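Local coordinates for protein PfkB (Polaromonas sp. JS666, PDB 4DU5) that probably phosphorylates a sugar or related small substrate using ATP, as a carbohydrate kinase of the pfkB family, at residues Val75-Gly87 against Gly98-Thr112. Numbering follows the deposited sequence.
Sequences VGWASRLGTDSMG and GIDCSHVVCDATQKT
Arg80 of strand 75-81 runs alongside Val105 of the neighbouring strand to the turn that follows it. Arg80 CB sits 3.9 Å from Val105 O. CG lies anti to the carbonyl carbon (chi1 -57°), and a bend at chi3 turns the guanidinium toward the Asp107-Gln110 turn. CD passes Gln110 OE1, and Arg80 NE donates to Gln110 OE1 at 2.9 Å; the oxygen lies 31° out of the guanidinium plane. One face of the guanidinium lies against Val105, whose CG1 is 3.4 Å from Arg80 NH2. The tip, NH2, makes a salt bridge with Asp107 OD2 whose hydrogen bond is weak, while NH1 pairs with Asp144. Together these partners should fix the group's rotation. Asp107 OD1 meanwhile accepts from Thr109 N in an Asx turn.

On the face carrying Val104 and Leu81, apolar contacts form: Val104 CG2 sits 3.6 Å from Trp77 CE3, towards the rim of the ring, and Val104 CG1 meets Leu81 CD1 at 3.7 Å. Ser79 OG and Trp77 NE1 both bond to Gly33 O. At the far end Thr112 OG1 donates to the syn lone pair of Asp84 OD1 (2.6 Å) and weakly accepts from Gly82 N. Asp84 OD2 caps the helix, taking Met86 N and Gly87 N from one face of its carboxylate.

Backbone bonds give the direction: Val105 N to Ser79 O and Leu81 N to Val105 O continue through Asp107 N to Leu81 O, and the short axes of strands 75-81 and 104-106 run parallel, 13° apart. The turn at Cys101-Val104 interrupts this pairing. The geometry is that of a parallel beta-alpha-beta crossover through helix 85-95, which makes 100-106 the outermost strand, within this chain, of the main sheet of the pfkB kinase fold.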
ATOM      1  N   VAL A  75      21.706   4.631  19.740  1.00 29.21           N
ATOM      2  CA  VAL A  75      21.433   4.993  18.358  1.00 28.90           C
ATOM      3  C   VAL A  75      20.141   5.795  18.235  1.00 29.01           C
ATOM      4  O   VAL A  75      19.080   5.387  18.757  1.00 29.01           O
ATOM      5  CB  VAL A  75      21.279   3.734  17.484  1.00 29.07           C
ATOM      6  CG1 VAL A  75      21.025   4.113  16.032  1.00 29.24           C
ATOM      7  CG2 VAL A  75      22.495   2.816  17.625  1.00 28.90           C
ATOM      8  N   GLY A  76      20.229   6.913  17.518  1.00 28.49           N
ATOM      9  CA  GLY A  76      19.071   7.719  17.212  1.00 28.19           C
ATOM     10  C   GLY A  76      18.770   7.704  15.733  1.00 28.77           C
ATOM     11  O   GLY A  76      19.682   7.911  14.912  1.00 29.48           O
ATOM     12  N   TRP A  77      17.497   7.473  15.390  1.00 28.66           N
ATOM     13  CA  TRP A  77      17.031   7.465  14.007  1.00 28.54           C
ATOM     14  C   TRP A  77      16.140   8.651  13.673  1.00 29.29           C
ATOM     15  O   TRP A  77      15.260   9.017  14.453  1.00 30.22           O
ATOM     16  CB  TRP A  77      16.266   6.191  13.763  1.00 28.25           C
ATOM     17  CG  TRP A  77      15.586   6.088  12.421  1.00 27.71           C
ATOM     18  CD1 TRP A  77      16.105   6.430  11.193  1.00 27.74           C
ATOM     19  CD2 TRP A  77      14.277   5.566  12.174  1.00 25.66           C
ATOM     20  NE1 TRP A  77      15.187   6.170  10.207  1.00 27.04           N
ATOM     21  CE2 TRP A  77      14.055   5.645  10.779  1.00 26.19           C
ATOM     22  CE3 TRP A  77      13.264   5.055  12.995  1.00 22.86           C
ATOM     23  CZ2 TRP A  77      12.873   5.223  10.195  1.00 24.83           C
ATOM     24  CZ3 TRP A  77      12.088   4.658  12.427  1.00 22.88           C
ATOM     25  CH2 TRP A  77      11.898   4.728  11.034  1.00 26.39           C
ATOM     26  N   ALA A  78      16.353   9.243  12.509  1.00 29.18           N
ATOM     27  CA  ALA A  78      15.534  10.351  12.065  1.00 29.40           C
ATOM     28  C   ALA A  78      14.758   9.975  10.801  1.00 29.83           C
ATOM     29  O   ALA A  78      15.344   9.516   9.812  1.00 30.54           O
ATOM     30  CB  ALA A  78      16.395  11.543  11.805  1.00 29.44           C
ATOM     31  N   SER A  79      13.443  10.165  10.825  1.00 29.76           N
ATOM     32  CA  SER A  79      12.593   9.804   9.686  1.00 29.96           C
ATOM     33  C   SER A  79      11.172  10.447   9.750  1.00 30.75           C
ATOM     34  O   SER A  79      10.815  11.157  10.714  1.00 31.39           O
ATOM     35  CB  SER A  79      12.511   8.274   9.561  1.00 29.30           C
ATOM     36  OG  SER A  79      12.318   7.858   8.230  1.00 28.65           O
ATOM     37  N   ARG A  80      10.373  10.210   8.711  1.00 30.84           N
ATOM     38  CA  ARG A  80       8.961  10.560   8.733  1.00 30.49           C
ATOM     39  C   ARG A  80       8.233   9.268   8.479  1.00 29.81           C
ATOM     40  O   ARG A  80       8.768   8.394   7.804  1.00 29.77           O
ATOM     41  CB  ARG A  80       8.604  11.552   7.608  1.00 31.00           C
ATOM     42  CG  ARG A  80       9.383  12.876   7.565  1.00 30.58           C
ATOM     43  CD  ARG A  80       8.685  13.835   6.608  1.00 30.98           C
ATOM     44  NE  ARG A  80       7.480  14.331   7.262  1.00 33.58           N
ATOM     45  CZ  ARG A  80       7.428  15.464   7.960  1.00 33.39           C
ATOM     46  NH1 ARG A  80       8.490  16.243   8.042  1.00 33.69           N
ATOM     47  NH2 ARG A  80       6.319  15.817   8.569  1.00 33.84           N
ATOM     48  N   LEU A  81       7.021   9.167   9.017  1.00 29.27           N
ATOM     49  CA  LEU A  81       6.098   8.066   8.765  1.00 28.92           C
ATOM     50  C   LEU A  81       4.675   8.613   8.805  1.00 29.27           C
ATOM     51  O   LEU A  81       4.419   9.624   9.454  1.00 29.47           O
ATOM     52  CB  LEU A  81       6.199   7.041   9.894  1.00 29.16           C
ATOM     53  CG  LEU A  81       7.488   6.264  10.167  1.00 27.96           C
ATOM     54  CD1 LEU A  81       7.386   5.603  11.525  1.00 25.04           C
ATOM     55  CD2 LEU A  81       7.714   5.241   9.026  1.00 24.42           C
ATOM     56  N   GLY A  82       3.731   7.931   8.165  1.00 28.99           N
ATOM     57  CA  GLY A  82       2.337   8.213   8.409  1.00 28.69           C
ATOM     58  C   GLY A  82       1.941   7.789   9.819  1.00 29.50           C
ATOM     59  O   GLY A  82       2.735   7.173  10.560  1.00 29.49           O
ATOM     60  N   THR A  83       0.704   8.114  10.198  1.00 30.11           N
ATOM     61  CA  THR A  83       0.139   7.675  11.476  1.00 29.54           C
ATOM     62  C   THR A  83      -0.864   6.575  11.200  1.00 29.93           C
ATOM     63  O   THR A  83      -1.685   6.229  12.073  1.00 30.41           O
ATOM     64  CB  THR A  83      -0.589   8.792  12.199  1.00 29.37           C
ATOM     65  OG1 THR A  83      -1.691   9.210  11.389  1.00 28.49           O
ATOM     66  CG2 THR A  83       0.351   9.972  12.482  1.00 29.48           C
ATOM     67  N   ASP A  84      -0.801   6.035   9.978  1.00 29.93           N
ATOM     68  CA  ASP A  84      -1.494   4.789   9.610  1.00 29.73           C
ATOM     69  C   ASP A  84      -0.912   3.613  10.388  1.00 29.41           C
ATOM     70  O   ASP A  84       0.151   3.747  11.026  1.00 29.45           O
ATOM     71  CB  ASP A  84      -1.352   4.532   8.117  1.00 29.77           C
ATOM     72  CG  ASP A  84       0.086   4.336   7.701  1.00 31.06           C
ATOM     73  OD1 ASP A  84       0.828   5.328   7.561  1.00 31.87           O
ATOM     74  OD2 ASP A  84       0.480   3.179   7.520  1.00 32.37           O
ATOM     75  N   SER A  85      -1.581   2.462  10.323  1.00 29.13           N
ATOM     76  CA  SER A  85      -1.154   1.288  11.100  1.00 29.15           C
ATOM     77  C   SER A  85       0.259   0.792  10.770  1.00 29.36           C
ATOM     78  O   SER A  85       0.919   0.207  11.603  1.00 29.94           O
ATOM     79  CB  SER A  85      -2.168   0.152  10.999  1.00 28.54           C
ATOM     80  OG  SER A  85      -2.275  -0.304   9.675  1.00 28.15           O
HETATM   81  N   MSE A  86       0.720   1.044   9.562  1.00 30.03           N
HETATM   82  CA  MSE A  86       2.008   0.559   9.129  1.00 31.24           C
HETATM   83  C   MSE A  86       3.053   1.463   9.736  1.00 30.71           C
HETATM   84  O   MSE A  86       4.088   0.993  10.186  1.00 30.16           O
HETATM   85  CB  MSE A  86       2.130   0.590   7.600  1.00 32.35           C
HETATM   86  CG  MSE A  86       1.033  -0.108   6.822  1.00 36.54           C
HETATM   87 SE   MSE A  86       1.505  -0.206   4.913  1.00 53.35          SE
HETATM   88  CE  MSE A  86       1.213   1.618   4.285  1.00 46.94           C
ATOM     89  N   GLY A  87       2.765   2.765   9.723  1.00 30.72           N
ATOM     90  CA  GLY A  87       3.609   3.756  10.362  1.00 30.71           C
ATOM     91  C   GLY A  87       3.760   3.448  11.833  1.00 30.66           C
ATOM     92  O   GLY A  87       4.840   3.519  12.378  1.00 29.92           O
ATOM     93  N   GLY A  98      15.431  -0.382  21.097  1.00 34.15           N
ATOM     94  CA  GLY A  98      16.251   0.568  21.851  1.00 33.52           C
ATOM     95  C   GLY A  98      16.729   1.809  21.105  1.00 33.22           C
ATOM     96  O   GLY A  98      17.526   2.580  21.639  1.00 32.81           O
ATOM     97  N   ILE A  99      16.236   2.007  19.882  1.00 33.13           N
ATOM     98  CA  ILE A  99      16.585   3.169  19.061  1.00 33.04           C
ATOM     99  C   ILE A  99      15.848   4.410  19.524  1.00 33.63           C
ATOM    100  O   ILE A  99      14.639   4.370  19.701  1.00 33.25           O
ATOM    101  CB  ILE A  99      16.253   2.923  17.576  1.00 32.70           C
ATOM    102  CG1 ILE A  99      16.999   1.674  17.088  1.00 33.08           C
ATOM    103  CG2 ILE A  99      16.617   4.132  16.745  1.00 31.12           C
ATOM    104  CD1 ILE A  99      16.566   1.129  15.739  1.00 33.43           C
ATOM    105  N   ASP A 100      16.585   5.506  19.722  1.00 34.35           N
ATOM    106  CA  ASP A 100      15.982   6.828  19.975  1.00 35.07           C
ATOM    107  C   ASP A 100      15.104   7.294  18.778  1.00 34.67           C
ATOM    108  O   ASP A 100      15.589   7.749  17.738  1.00 34.21           O
ATOM    109  CB  ASP A 100      17.071   7.851  20.382  1.00 35.07           C
ATOM    110  CG  ASP A 100      16.563   9.321  20.448  1.00 37.43           C
ATOM    111  OD1 ASP A 100      15.607   9.707  19.737  1.00 37.63           O
ATOM    112  OD2 ASP A 100      17.170  10.133  21.199  1.00 41.21           O
ATOM    113  N   CYS A 101      13.794   7.195  18.956  1.00 34.87           N
ATOM    114  CA  CYS A 101      12.845   7.589  17.907  1.00 35.45           C
ATOM    115  C   CYS A 101      12.244   9.023  18.015  1.00 34.63           C
ATOM    116  O   CYS A 101      11.387   9.419  17.227  1.00 35.64           O
ATOM    117  CB  CYS A 101      11.753   6.513  17.785  1.00 35.45           C
ATOM    118  SG  CYS A 101      12.365   4.941  17.053  1.00 37.89           S
ATOM    119  N   SER A 102      12.716   9.802  18.971  1.00 33.62           N
ATOM    120  CA  SER A 102      12.216  11.163  19.206  1.00 32.45           C
ATOM    121  C   SER A 102      12.182  12.032  17.953  1.00 31.93           C
ATOM    122  O   SER A 102      11.466  13.022  17.903  1.00 32.11           O
ATOM    123  CB  SER A 102      13.059  11.854  20.289  1.00 32.02           C
ATOM    124  OG  SER A 102      14.424  11.874  19.918  1.00 30.35           O
ATOM    125  N   HIS A 103      12.950  11.669  16.940  1.00 31.23           N
ATOM    126  CA  HIS A 103      13.002  12.499  15.746  1.00 30.45           C
ATOM    127  C   HIS A 103      12.358  11.842  14.557  1.00 30.24           C
ATOM    128  O   HIS A 103      12.619  12.212  13.403  1.00 29.55           O
ATOM    129  CB  HIS A 103      14.418  12.981  15.457  1.00 30.42           C
ATOM    130  CG  HIS A 103      14.873  14.041  16.407  1.00 29.16           C
ATOM    131  ND1 HIS A 103      15.144  15.331  16.007  1.00 27.40           N
ATOM    132  CD2 HIS A 103      15.040  14.017  17.751  1.00 27.15           C
ATOM    133  CE1 HIS A 103      15.473  16.056  17.064  1.00 26.60           C
ATOM    134  NE2 HIS A 103      15.441  15.277  18.131  1.00 27.63           N
ATOM    135  N   VAL A 104      11.475  10.897  14.859  1.00 29.95           N
ATOM    136  CA  VAL A 104      10.597  10.390  13.851  1.00 31.10           C
ATOM    137  C   VAL A 104       9.298  11.177  13.912  1.00 31.64           C
ATOM    138  O   VAL A 104       8.502  11.029  14.839  1.00 31.65           O
ATOM    139  CB  VAL A 104      10.337   8.897  14.010  1.00 31.59           C
ATOM    140  CG1 VAL A 104       9.511   8.390  12.845  1.00 31.09           C
ATOM    141  CG2 VAL A 104      11.661   8.133  14.095  1.00 32.72           C
ATOM    142  N   VAL A 105       9.111  12.048  12.930  1.00 32.31           N
ATOM    143  CA  VAL A 105       7.858  12.748  12.790  1.00 33.31           C
ATOM    144  C   VAL A 105       6.819  11.773  12.234  1.00 33.75           C
ATOM    145  O   VAL A 105       6.985  11.205  11.154  1.00 34.27           O
ATOM    146  CB  VAL A 105       7.984  13.946  11.836  1.00 33.64           C
ATOM    147  CG1 VAL A 105       6.644  14.657  11.703  1.00 34.23           C
ATOM    148  CG2 VAL A 105       9.076  14.914  12.306  1.00 33.64           C
ATOM    149  N   CYS A 106       5.752  11.581  12.984  1.00 33.80           N
ATOM    150  CA  CYS A 106       4.608  10.900  12.479  1.00 34.24           C
ATOM    151  C   CYS A 106       3.582  11.937  12.041  1.00 34.51           C
ATOM    152  O   CYS A 106       2.829  12.463  12.854  1.00 34.90           O
ATOM    153  CB  CYS A 106       4.077  10.022  13.566  1.00 34.16           C
ATOM    154  SG  CYS A 106       5.390   8.990  14.187  1.00 36.88           S
ATOM    155  N   ASP A 107       3.575  12.217  10.742  1.00 34.65           N
ATOM    156  CA  ASP A 107       2.734  13.219  10.118  1.00 35.02           C
ATOM    157  C   ASP A 107       1.455  12.635   9.527  1.00 35.47           C
ATOM    158  O   ASP A 107       1.502  12.028   8.456  1.00 36.01           O
ATOM    159  CB  ASP A 107       3.529  13.859   8.992  1.00 35.02           C
ATOM    160  CG  ASP A 107       2.765  14.942   8.268  1.00 35.63           C
ATOM    161  OD1 ASP A 107       1.512  14.967   8.325  1.00 34.92           O
ATOM    162  OD2 ASP A 107       3.438  15.773   7.618  1.00 37.09           O
ATOM    163  N   ALA A 108       0.311  12.867  10.171  1.00 35.90           N
ATOM    164  CA  ALA A 108      -0.968  12.319   9.686  1.00 36.51           C
ATOM    165  C   ALA A 108      -1.378  12.604   8.208  1.00 37.01           C
ATOM    166  O   ALA A 108      -2.232  11.911   7.677  1.00 37.54           O
ATOM    167  CB  ALA A 108      -2.102  12.659  10.643  1.00 36.26           C
ATOM    168  N   THR A 109      -0.758  13.590   7.554  1.00 37.53           N
ATOM    169  CA  THR A 109      -1.110  14.022   6.182  1.00 37.79           C
ATOM    170  C   THR A 109      -0.352  13.268   5.077  1.00 37.99           C
ATOM    171  O   THR A 109      -0.506  13.538   3.870  1.00 38.36           O
ATOM    172  CB  THR A 109      -0.823  15.541   6.027  1.00 37.83           C
ATOM    173  OG1 THR A 109      -1.750  16.274   6.838  1.00 38.66           O
ATOM    174  CG2 THR A 109      -0.922  16.023   4.556  1.00 39.08           C
ATOM    175  N   GLN A 110       0.507  12.345   5.492  1.00 37.71           N
ATOM    176  CA  GLN A 110       1.447  11.725   4.563  1.00 36.44           C
ATOM    177  C   GLN A 110       1.372  10.225   4.750  1.00 35.47           C
ATOM    178  O   GLN A 110       0.872   9.759   5.783  1.00 34.58           O
ATOM    179  CB  GLN A 110       2.857  12.245   4.829  1.00 36.61           C
ATOM    180  CG  GLN A 110       3.011  13.761   4.796  1.00 35.97           C
ATOM    181  CD  GLN A 110       4.442  14.175   5.056  1.00 37.07           C
ATOM    182  OE1 GLN A 110       5.143  13.528   5.835  1.00 37.48           O
ATOM    183  NE2 GLN A 110       4.896  15.242   4.394  1.00 36.83           N
ATOM    184  N   LYS A 111       1.863   9.479   3.756  1.00 34.53           N
ATOM    185  CA  LYS A 111       1.735   7.995   3.760  1.00 33.56           C
ATOM    186  C   LYS A 111       3.022   7.163   4.053  1.00 31.86           C
ATOM    187  O   LYS A 111       4.116   7.569   3.711  1.00 31.03           O
ATOM    188  CB  LYS A 111       0.993   7.521   2.503  1.00 33.82           C
ATOM    189  CG  LYS A 111       0.919   8.553   1.386  1.00 35.61           C
ATOM    190  CD  LYS A 111      -0.172   8.205   0.383  1.00 40.15           C
ATOM    191  CE  LYS A 111      -0.443   9.328  -0.631  1.00 42.69           C
ATOM    192  NZ  LYS A 111      -1.802   9.129  -1.271  1.00 43.26           N
ATOM    193  N   THR A 112       2.865   6.026   4.732  1.00 30.84           N
ATOM    194  CA  THR A 112       3.990   5.128   5.054  1.00 29.93           C
ATOM    195  C   THR A 112       4.308   4.209   3.885  1.00 28.97           C
ATOM    196  O   THR A 112       3.403   3.612   3.309  1.00 29.18           O
ATOM    197  CB  THR A 112       3.688   4.190   6.246  1.00 29.99           C
ATOM    198  OG1 THR A 112       3.411   4.958   7.423  1.00 31.88           O
ATOM    199  CG2 THR A 112       4.868   3.300   6.527  1.00 29.01           C
TER
HETATM  200  O   HOH W   1      20.126   2.290  20.583  1.00 42.45           O